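Side-chain contacts in niemann-Pick type C2 protein (Camponotus japonicus, PDB 3WEB), which binds oleic acid and probably carries such lipid-like signals in the chemical communication of the worker ant: residues 16-21 with 28-33; 46-51 with 120-125; 72-77 with 83-88. One frame throughout, in Å; residues are numbered along the deposited sequence.

From the N terminus, interaction 1 comes first: residues 16-21, the end of strand 11-18 and the turn after it, are joined to strand 28-30 across a short six-residue loop, tying an edge of the three-stranded sheet to the larger mixed sheet. Interaction 2 closes a far longer excursion, in which the loop 46-51 meets the start of strand 121-131. Interaction 3 is nested inside it, cinching the connection between strands 62-66 and 91-99; none of the three cross. Interactions 1 and 2 meet where I16 packs on V125, and strands 28-30 and 121-131 are neighbours in one sheet. Interactions 2 and 3 are closer still: V48 O probably accepts a hydrogen bond from L85 N.

Interaction 1 (16-21 with 28-33); sequences IIISSC and CSIIRE
C21 and C28 are joined by a disulfide whose C-S-S-C torsion of -88° is close to the relaxed value, so two chain segments are clamped with little apparent strain. C28 sends its SG anti to the backbone N (chi1 178°), which carries the sulfur across to C21.

One polar bond runs beside this covalent tie. The hydroxyl of S20 donates to S29 O, with OG and O 2.6 Å apart; the donor lies in the carbonyl plane, at a C=O...OG angle of 146°. With an alanine here the hydroxyl is gone, and the S29 carbonyl would probably lose this donor, leaving the turn less firmly tied to strand 28-30 beside the disulfide. That turn, type I from I18 to C21, is closed by C21 N bonding to I18 O at 3.1 Å.

Apolar contacts fill the inner side. I18 CD1 rests 3.8 Å from C28 SG, while its other branch, CG2, meets I30 CD1 at 4.1 Å, the two isoleucines crossing obliquely. Both also touch the bound oleic acid. I18 and I30, held near each other beside this disulfide, thus help line the lipid pocket between the sheets of the immunoglobulin-like beta-sandwich of an ML domain.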
loop_
_atom_site.group_PDB
_atom_site.type_symbol
_atom_site.label_atom_id
_atom_site.label_comp_id
_atom_site.label_asym_id
_atom_site.label_seq_id
_atom_site.Cartn_x
_atom_site.Cartn_y
_atom_site.Cartn_z
ATOM N N ILE A 16 -2.487 2.268 8.606
ATOM C CA ILE A 16 -2.876 1.318 7.566
ATOM C C ILE A 16 -3.911 0.375 8.154
ATOM O O ILE A 16 -3.714 -0.138 9.252
ATOM C CB ILE A 16 -1.677 0.474 7.076
ATOM C CG1 ILE A 16 -0.440 1.349 6.811
ATOM C CG2 ILE A 16 -2.056 -0.371 5.863
ATOM C CD1 ILE A 16 -0.571 2.323 5.656
ATOM N N ILE A 17 -5.015 0.165 7.437
ATOM C CA ILE A 17 -6.021 -0.815 7.840
ATOM C C ILE A 17 -6.244 -1.791 6.695
ATOM O O ILE A 17 -6.515 -1.382 5.570
ATOM C CB ILE A 17 -7.370 -0.168 8.222
ATOM C CG1 ILE A 17 -7.177 0.878 9.321
ATOM C CG2 ILE A 17 -8.388 -1.224 8.642
ATOM C CD1 ILE A 17 -8.371 1.797 9.514
ATOM N N ILE A 18 -6.110 -3.078 6.994
ATOM C CA ILE A 18 -6.419 -4.131 6.034
ATOM C C ILE A 18 -7.535 -4.963 6.651
ATOM O O ILE A 18 -7.378 -5.487 7.751
ATOM C CB ILE A 18 -5.192 -4.998 5.696
ATOM C CG1 ILE A 18 -4.072 -4.129 5.100
ATOM C CG2 ILE A 18 -5.583 -6.100 4.711
ATOM C CD1 ILE A 18 -2.779 -4.873 4.824
ATOM N N SER A 19 -8.647 -5.079 5.932
ATOM C CA SER A 19 -9.891 -5.655 6.469
ATOM C C SER A 19 -9.754 -7.075 6.994
ATOM O O SER A 19 -10.457 -7.454 7.927
ATOM C CB SER A 19 -11.008 -5.604 5.421
ATOM O OG SER A 19 -10.676 -6.387 4.289
ATOM N N SER A 20 -8.845 -7.851 6.408
ATOM C CA SER A 20 -8.724 -9.269 6.740
ATOM C C SER A 20 -7.797 -9.548 7.924
ATOM O O SER A 20 -7.711 -10.687 8.388
ATOM C CB SER A 20 -8.237 -10.045 5.512
ATOM O OG SER A 20 -7.012 -9.510 5.041
ATOM N N CYS A 21 -7.096 -8.530 8.417
ATOM C CA CYS A 21 -6.138 -8.763 9.488
ATOM C C CYS A 21 -6.074 -7.642 10.506
ATOM O O CYS A 21 -6.518 -6.526 10.244
ATOM C CB CYS A 21 -4.740 -9.018 8.919
ATOM S SG CYS A 21 -3.899 -7.551 8.275
ATOM N N CYS A 28 -0.075 -10.472 8.747
ATOM C CA CYS A 28 -1.384 -10.060 8.228
ATOM C C CYS A 28 -2.012 -11.180 7.404
ATOM O O CYS A 28 -1.514 -11.495 6.325
ATOM C CB CYS A 28 -1.276 -8.791 7.378
ATOM S SG CYS A 28 -2.846 -8.256 6.656
ATOM N N SER A 29 -3.088 -11.780 7.922
ATOM C CA SER A 29 -3.871 -12.771 7.176
ATOM C C SER A 29 -4.546 -12.126 5.971
ATOM O O SER A 29 -5.217 -11.106 6.105
ATOM C CB SER A 29 -4.949 -13.410 8.067
ATOM O OG SER A 29 -4.382 -14.032 9.204
ATOM N N ILE A 30 -4.343 -12.728 4.801
ATOM C CA ILE A 30 -4.997 -12.333 3.558
ATOM C C ILE A 30 -5.781 -13.553 3.099
ATOM O O ILE A 30 -5.195 -14.581 2.752
ATOM C CB ILE A 30 -3.963 -11.899 2.483
ATOM C CG1 ILE A 30 -3.118 -10.715 2.987
ATOM C CG2 ILE A 30 -4.633 -11.611 1.139
ATOM C CD1 ILE A 30 -3.834 -9.381 3.049
ATOM N N ILE A 31 -7.103 -13.442 3.136
ATOM C CA ILE A 31 -7.979 -14.581 2.853
ATOM C C ILE A 31 -8.260 -14.663 1.357
ATOM O O ILE A 31 -8.737 -13.699 0.758
ATOM C CB ILE A 31 -9.319 -14.493 3.627
ATOM C CG1 ILE A 31 -9.115 -14.039 5.087
ATOM C CG2 ILE A 31 -10.094 -15.804 3.524
ATOM C CD1 ILE A 31 -8.336 -14.992 5.979
ATOM N N ARG A 32 -7.960 -15.810 0.754
ATOM C CA ARG A 32 -8.310 -16.032 -0.646
ATOM C C ARG A 32 -9.810 -16.275 -0.792
ATOM O O ARG A 32 -10.484 -16.662 0.170
ATOM C CB ARG A 32 -7.483 -17.159 -1.277
ATOM C CG ARG A 32 -7.252 -18.368 -0.392
ATOM C CD ARG A 32 -6.045 -19.149 -0.881
ATOM N NE ARG A 32 -5.788 -20.334 -0.069
ATOM C CZ ARG A 32 -4.916 -21.288 -0.386
ATOM N NH1 ARG A 32 -4.208 -21.203 -1.507
ATOM N NH2 ARG A 32 -4.750 -22.332 0.418
ATOM N N GLU A 33 -10.316 -16.020 -1.997
ATOM C CA GLU A 33 -11.754 -16.046 -2.304
ATOM C C GLU A 33 -12.549 -15.052 -1.457
ATOM O O GLU A 33 -13.672 -15.328 -1.039
ATOM C CB GLU A 33 -12.328 -17.464 -2.197
ATOM C CG GLU A 33 -11.636 -18.463 -3.108
ATOM C CD GLU A 33 -12.511 -19.653 -3.439
ATOM O OE1 GLU A 33 -12.891 -20.401 -2.512
ATOM O OE2 GLU A 33 -12.815 -19.834 -4.638
#

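Interaction 2 (46-51 with 120-125); sequences VDVKNV and EKITCV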
loop_
_atom_site.group_PDB
_atom_site.type_symbol
_atom_site.label_atom_id
_atom_site.label_comp_id
_atom_site.label_asym_id
_atom_site.label_seq_id
_atom_site.Cartn_x
_atom_site.Cartn_y
_atom_site.Cartn_z
ATOM N N VAL A 46 5.168 17.806 0.584
ATOM C CA VAL A 46 5.213 18.737 -0.541
ATOM C C VAL A 46 3.920 18.613 -1.348
ATOM O O VAL A 46 3.174 17.647 -1.180
ATOM C CB VAL A 46 6.414 18.454 -1.477
ATOM C CG1 VAL A 46 7.741 18.697 -0.759
ATOM C CG2 VAL A 46 6.346 17.043 -2.056
ATOM N N ASP A 47 3.642 19.597 -2.204
ATOM C CA ASP A 47 2.525 19.488 -3.134
ATOM C C ASP A 47 2.827 18.390 -4.148
ATOM O O ASP A 47 3.944 18.290 -4.637
ATOM C CB ASP A 47 2.288 20.814 -3.860
ATOM C CG ASP A 47 1.708 21.895 -2.960
ATOM O OD1 ASP A 47 1.163 21.592 -1.878
ATOM O OD2 ASP A 47 1.800 23.075 -3.356
ATOM N N VAL A 48 1.834 17.566 -4.451
ATOM C CA VAL A 48 2.032 16.415 -5.335
ATOM C C VAL A 48 1.068 16.487 -6.516
ATOM O O VAL A 48 -0.140 16.601 -6.323
ATOM C CB VAL A 48 1.861 15.084 -4.553
ATOM C CG1 VAL A 48 1.912 13.876 -5.484
ATOM C CG2 VAL A 48 2.914 14.969 -3.461
ATOM N N LYS A 49 1.608 16.425 -7.735
ATOM C CA LYS A 49 0.792 16.548 -8.941
ATOM C C LYS A 49 0.177 15.238 -9.415
ATOM O O LYS A 49 -0.935 15.229 -9.937
ATOM C CB LYS A 49 1.592 17.193 -10.073
ATOM C CG LYS A 49 1.723 18.702 -9.927
ATOM C CD LYS A 49 2.440 19.332 -11.112
ATOM C CE LYS A 49 1.694 19.133 -12.422
ATOM N NZ LYS A 49 2.460 19.690 -13.569
ATOM N N ASN A 50 0.908 14.141 -9.248
ATOM C CA ASN A 50 0.433 12.813 -9.633
ATOM C C ASN A 50 1.046 11.754 -8.725
ATOM O O ASN A 50 2.168 11.921 -8.239
ATOM C CB ASN A 50 0.778 12.514 -11.097
ATOM C CG ASN A 50 0.044 11.304 -11.642
ATOM O OD1 ASN A 50 -1.170 11.162 -11.478
ATOM N ND2 ASN A 50 0.778 10.430 -12.323
ATOM N N VAL A 51 0.310 10.667 -8.505
ATOM C CA VAL A 51 0.782 9.575 -7.650
ATOM C C VAL A 51 0.844 8.270 -8.445
ATOM O O VAL A 51 -0.121 7.903 -9.109
ATOM C CB VAL A 51 -0.125 9.377 -6.409
ATOM C CG1 VAL A 51 0.416 8.269 -5.507
ATOM C CG2 VAL A 51 -0.256 10.672 -5.621
ATOM N N GLU A 120 9.796 10.229 -6.444
ATOM C CA GLU A 120 10.163 10.348 -5.030
ATOM C C GLU A 120 9.113 9.633 -4.186
ATOM O O GLU A 120 7.921 9.720 -4.483
ATOM C CB GLU A 120 10.233 11.818 -4.603
ATOM C CG GLU A 120 11.161 12.678 -5.454
ATOM C CD GLU A 120 11.125 14.144 -5.066
ATOM O OE1 GLU A 120 10.036 14.748 -5.008
ATOM O OE2 GLU A 120 12.209 14.707 -4.830
ATOM N N LYS A 121 9.551 8.939 -3.136
ATOM C CA LYS A 121 8.625 8.190 -2.272
ATOM C C LYS A 121 7.879 9.093 -1.295
ATOM O O LYS A 121 8.495 9.729 -0.434
ATOM C CB LYS A 121 9.342 7.064 -1.517
ATOM C CG LYS A 121 9.851 5.957 -2.435
ATOM C CD LYS A 121 10.699 4.933 -1.701
ATOM C CE LYS A 121 11.548 4.164 -2.703
ATOM N NZ LYS A 121 12.092 2.898 -2.138
ATOM N N ILE A 122 6.555 9.129 -1.449
ATOM C CA ILE A 122 5.661 9.787 -0.492
ATOM C C ILE A 122 5.484 8.868 0.710
ATOM O O ILE A 122 5.567 9.311 1.859
ATOM C CB ILE A 122 4.273 10.078 -1.106
ATOM C CG1 ILE A 122 4.410 10.842 -2.431
ATOM C CG2 ILE A 122 3.409 10.863 -0.122
ATOM C CD1 ILE A 122 3.185 10.737 -3.320
ATOM N N THR A 123 5.239 7.586 0.431
ATOM C CA THR A 123 5.098 6.572 1.480
ATOM C C THR A 123 5.817 5.294 1.099
ATOM O O THR A 123 5.924 4.969 -0.084
ATOM C CB THR A 123 3.622 6.200 1.712
ATOM O OG1 THR A 123 3.060 5.706 0.492
ATOM C CG2 THR A 123 2.828 7.406 2.181
ATOM N N CYS A 124 6.277 4.564 2.114
ATOM C CA CYS A 124 6.782 3.204 1.937
ATOM C C CYS A 124 6.366 2.410 3.161
ATOM O O CYS A 124 6.814 2.704 4.272
ATOM C CB CYS A 124 8.304 3.201 1.808
ATOM S SG CYS A 124 9.003 1.633 1.241
ATOM N N VAL A 125 5.514 1.412 2.934
ATOM C CA VAL A 125 4.951 0.571 3.994
ATOM C C VAL A 125 5.484 -0.839 3.808
ATOM O O VAL A 125 5.488 -1.352 2.694
ATOM C CB VAL A 125 3.408 0.529 3.903
ATOM C CG1 VAL A 125 2.823 -0.357 4.998
ATOM C CG2 VAL A 125 2.820 1.942 3.970
#
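V48, V51 and I122 bring no flat group to their meeting: all three are branched aliphatics, and the contact has methyl groups where a ring would offer faces and edges. The aromatic rings lie just beyond it, F42 touching I122 and F114 touching V51. The central atom is I122 CD1. It comes tip to tip against V48, 4.0 Å from CG1, and is met by V51 CG2 at 4.1 Å, the side chain of V51 crossing that of I122 at about a right angle. The two valine methyls also touch each other, V48 CG1 lying 3.9 Å from V51 CG2, so the three carbons form a nearly equilateral triangle. In I122, CD1 stands nearly anti to CA about the CB-CG1 bond (chi2 160°), which carries it out to the valines. The backbone at I122 is irregular: I122 and T123 both face F114 across the sheet, a classic beta bulge, and the chain turns a corner at I122, so that the parts before and after it belong to different sheets or faces of the beta-sandwich. F114 N donates a weak hydrogen bond to T123 OG1. On the other side, the loop that presents the valines is fixed from outside, since E117 OE1 accepts from the backbone N of both K49 and N50.

Interaction 3 (72-77 with 83-88); sequences EICKDP and CPLKKD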
loop_
_atom_site.group_PDB
_atom_site.type_symbol
_atom_site.label_atom_id
_atom_site.label_comp_id
_atom_site.label_asym_id
_atom_site.label_seq_id
_atom_site.Cartn_x
_atom_site.Cartn_y
_atom_site.Cartn_z
ATOM N N GLU A 72 -1.979 4.410 -10.857
ATOM C CA GLU A 72 -2.198 5.850 -10.850
ATOM C C GLU A 72 -3.395 6.158 -9.954
ATOM O O GLU A 72 -4.537 6.282 -10.406
ATOM C CB GLU A 72 -2.348 6.416 -12.264
ATOM C CG GLU A 72 -1.044 6.400 -13.049
ATOM C CD GLU A 72 -1.058 7.359 -14.221
ATOM O OE1 GLU A 72 -0.660 8.526 -14.038
ATOM O OE2 GLU A 72 -1.460 6.940 -15.326
ATOM N N ILE A 73 -3.084 6.267 -8.668
ATOM C CA ILE A 73 -4.051 6.426 -7.585
ATOM C C ILE A 73 -5.017 7.588 -7.785
ATOM O O ILE A 73 -6.209 7.465 -7.497
ATOM C CB ILE A 73 -3.304 6.612 -6.240
ATOM C CG1 ILE A 73 -2.338 5.442 -5.977
ATOM C CG2 ILE A 73 -4.275 6.873 -5.093
ATOM C CD1 ILE A 73 -2.943 4.061 -6.090
ATOM N N CYS A 74 -4.502 8.713 -8.271
ATOM C CA CYS A 74 -5.313 9.916 -8.446
ATOM C C CYS A 74 -6.294 9.796 -9.606
ATOM O O CYS A 74 -7.281 10.528 -9.670
ATOM C CB CYS A 74 -4.417 11.141 -8.626
ATOM S SG CYS A 74 -3.766 11.732 -7.054
ATOM N N LYS A 75 -6.020 8.855 -10.508
ATOM C CA LYS A 75 -6.844 8.639 -11.691
ATOM C C LYS A 75 -7.802 7.450 -11.527
ATOM O O LYS A 75 -8.573 7.134 -12.431
ATOM C CB LYS A 75 -5.942 8.480 -12.918
ATOM C CG LYS A 75 -5.070 9.702 -13.162
ATOM C CD LYS A 75 -4.078 9.496 -14.294
ATOM C CE LYS A 75 -3.151 10.693 -14.401
ATOM N NZ LYS A 75 -2.242 10.571 -15.576
ATOM N N ASP A 76 -7.750 6.803 -10.367
ATOM C CA ASP A 76 -8.660 5.714 -10.032
ATOM C C ASP A 76 -9.865 6.305 -9.306
ATOM O O ASP A 76 -9.729 6.790 -8.191
ATOM C CB ASP A 76 -7.930 4.670 -9.169
ATOM C CG ASP A 76 -8.870 3.688 -8.477
ATOM O OD1 ASP A 76 -10.076 3.630 -8.805
ATOM O OD2 ASP A 76 -8.387 2.957 -7.585
ATOM N N PRO A 77 -11.055 6.254 -9.937
ATOM C CA PRO A 77 -12.254 6.907 -9.388
ATOM C C PRO A 77 -12.704 6.372 -8.019
ATOM O O PRO A 77 -13.425 7.069 -7.291
ATOM C CB PRO A 77 -13.322 6.634 -10.453
ATOM C CG PRO A 77 -12.864 5.387 -11.134
ATOM C CD PRO A 77 -11.363 5.472 -11.151
ATOM N N CYS A 83 -5.883 14.311 -7.011
ATOM C CA CYS A 83 -4.727 15.177 -7.213
ATOM C C CYS A 83 -5.171 16.568 -7.702
ATOM O O CYS A 83 -6.240 16.698 -8.293
ATOM C CB CYS A 83 -3.789 14.540 -8.240
ATOM S SG CYS A 83 -2.625 13.334 -7.555
ATOM N N PRO A 84 -4.358 17.612 -7.453
ATOM C CA PRO A 84 -3.075 17.580 -6.743
ATOM C C PRO A 84 -3.236 17.429 -5.228
ATOM O O PRO A 84 -4.233 17.879 -4.654
ATOM C CB PRO A 84 -2.451 18.932 -7.095
ATOM C CG PRO A 84 -3.612 19.835 -7.321
ATOM C CD PRO A 84 -4.689 18.974 -7.927
ATOM N N LEU A 85 -2.257 16.791 -4.594
ATOM C CA LEU A 85 -2.244 16.661 -3.141
ATOM C C LEU A 85 -1.636 17.909 -2.546
ATOM O O LEU A 85 -0.598 18.396 -3.011
ATOM C CB LEU A 85 -1.430 15.442 -2.701
ATOM C CG LEU A 85 -1.611 14.104 -3.428
ATOM C CD1 LEU A 85 -0.776 13.029 -2.736
ATOM C CD2 LEU A 85 -3.072 13.685 -3.516
ATOM N N LYS A 86 -2.302 18.439 -1.531
ATOM C CA LYS A 86 -1.799 19.612 -0.833
ATOM C C LYS A 86 -0.799 19.229 0.252
ATOM O O LYS A 86 -1.035 18.322 1.057
ATOM C CB LYS A 86 -2.950 20.403 -0.214
ATOM C CG LYS A 86 -3.955 20.960 -1.208
ATOM C CD LYS A 86 -4.986 21.758 -0.437
ATOM C CE LYS A 86 -5.872 22.577 -1.356
ATOM N NZ LYS A 86 -7.025 23.067 -0.564
ATOM N N LYS A 87 0.313 19.955 0.274
ATOM C CA LYS A 87 1.322 19.851 1.317
ATOM C C LYS A 87 0.683 19.838 2.715
ATOM O O LYS A 87 -0.211 20.642 2.998
ATOM C CB LYS A 87 2.275 21.047 1.167
ATOM C CG LYS A 87 3.326 21.203 2.244
ATOM C CD LYS A 87 3.994 22.559 2.111
ATOM C CE LYS A 87 4.969 22.790 3.245
ATOM N NZ LYS A 87 6.202 21.986 3.043
ATOM N N ASP A 88 1.122 18.899 3.557
ATOM C CA ASP A 88 0.789 18.859 4.992
ATOM C C ASP A 88 -0.652 18.508 5.344
ATOM O O ASP A 88 -1.058 18.622 6.504
ATOM C CB ASP A 88 1.184 20.174 5.687
ATOM C CG ASP A 88 2.676 20.406 5.685
ATOM O OD1 ASP A 88 3.429 19.423 5.599
ATOM O OD2 ASP A 88 3.101 21.575 5.780
HETATM O O HOH W 1 -7.170 13.449 -9.357
#
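Matching first torsions bring C74 and C83 together: each SG sits beside its own backbone N and anti to the carbonyl carbon (chi1 -79° and -85°), and the sulfurs join at 2.0 Å between C74 SG and C83 SG. The third torsion, about S-S, is 64°, a right-handed turn well short of a right angle. In consequence the two beta carbons are squeezed, with C74 CB only 3.5 Å from C83 CB, which suggests that the link is somewhat strained.

Across the two segments L85 adds an apolar touch, its CD2 standing 4.1 Å from C74 SG; C74 also packs on V51 and V81. The same leucine packs on V48, V51 and F42, so the disulfide borders the hydrophobic interior on that side. Between the backbones a water takes the place of a direct bond: it donates to C74 O at 2.9 Å and accepts from C83 N at 2.8 Å, linking the backbones of the two cysteines. A cis peptide bond then leads from C83 into P84.

Within 72-77 the chain is folded back on itself, K75 N bonding to E72 O at 3.0 Å. The side chains of the same two residues form a salt bridge, K75 NZ lying 3.0 Å from E72 OE1 on the syn side and tilted out of the carboxylate plane. N50 ND2 also donates to this oxygen, giving the carboxylate a second anchor in the 46-51 loop.

Chemically, the covalent bond makes residues 74-83 a closed ring within the connection between strands 62-66 and 91-99, so that the loop's two arms probably stay together even where few weaker contacts join them.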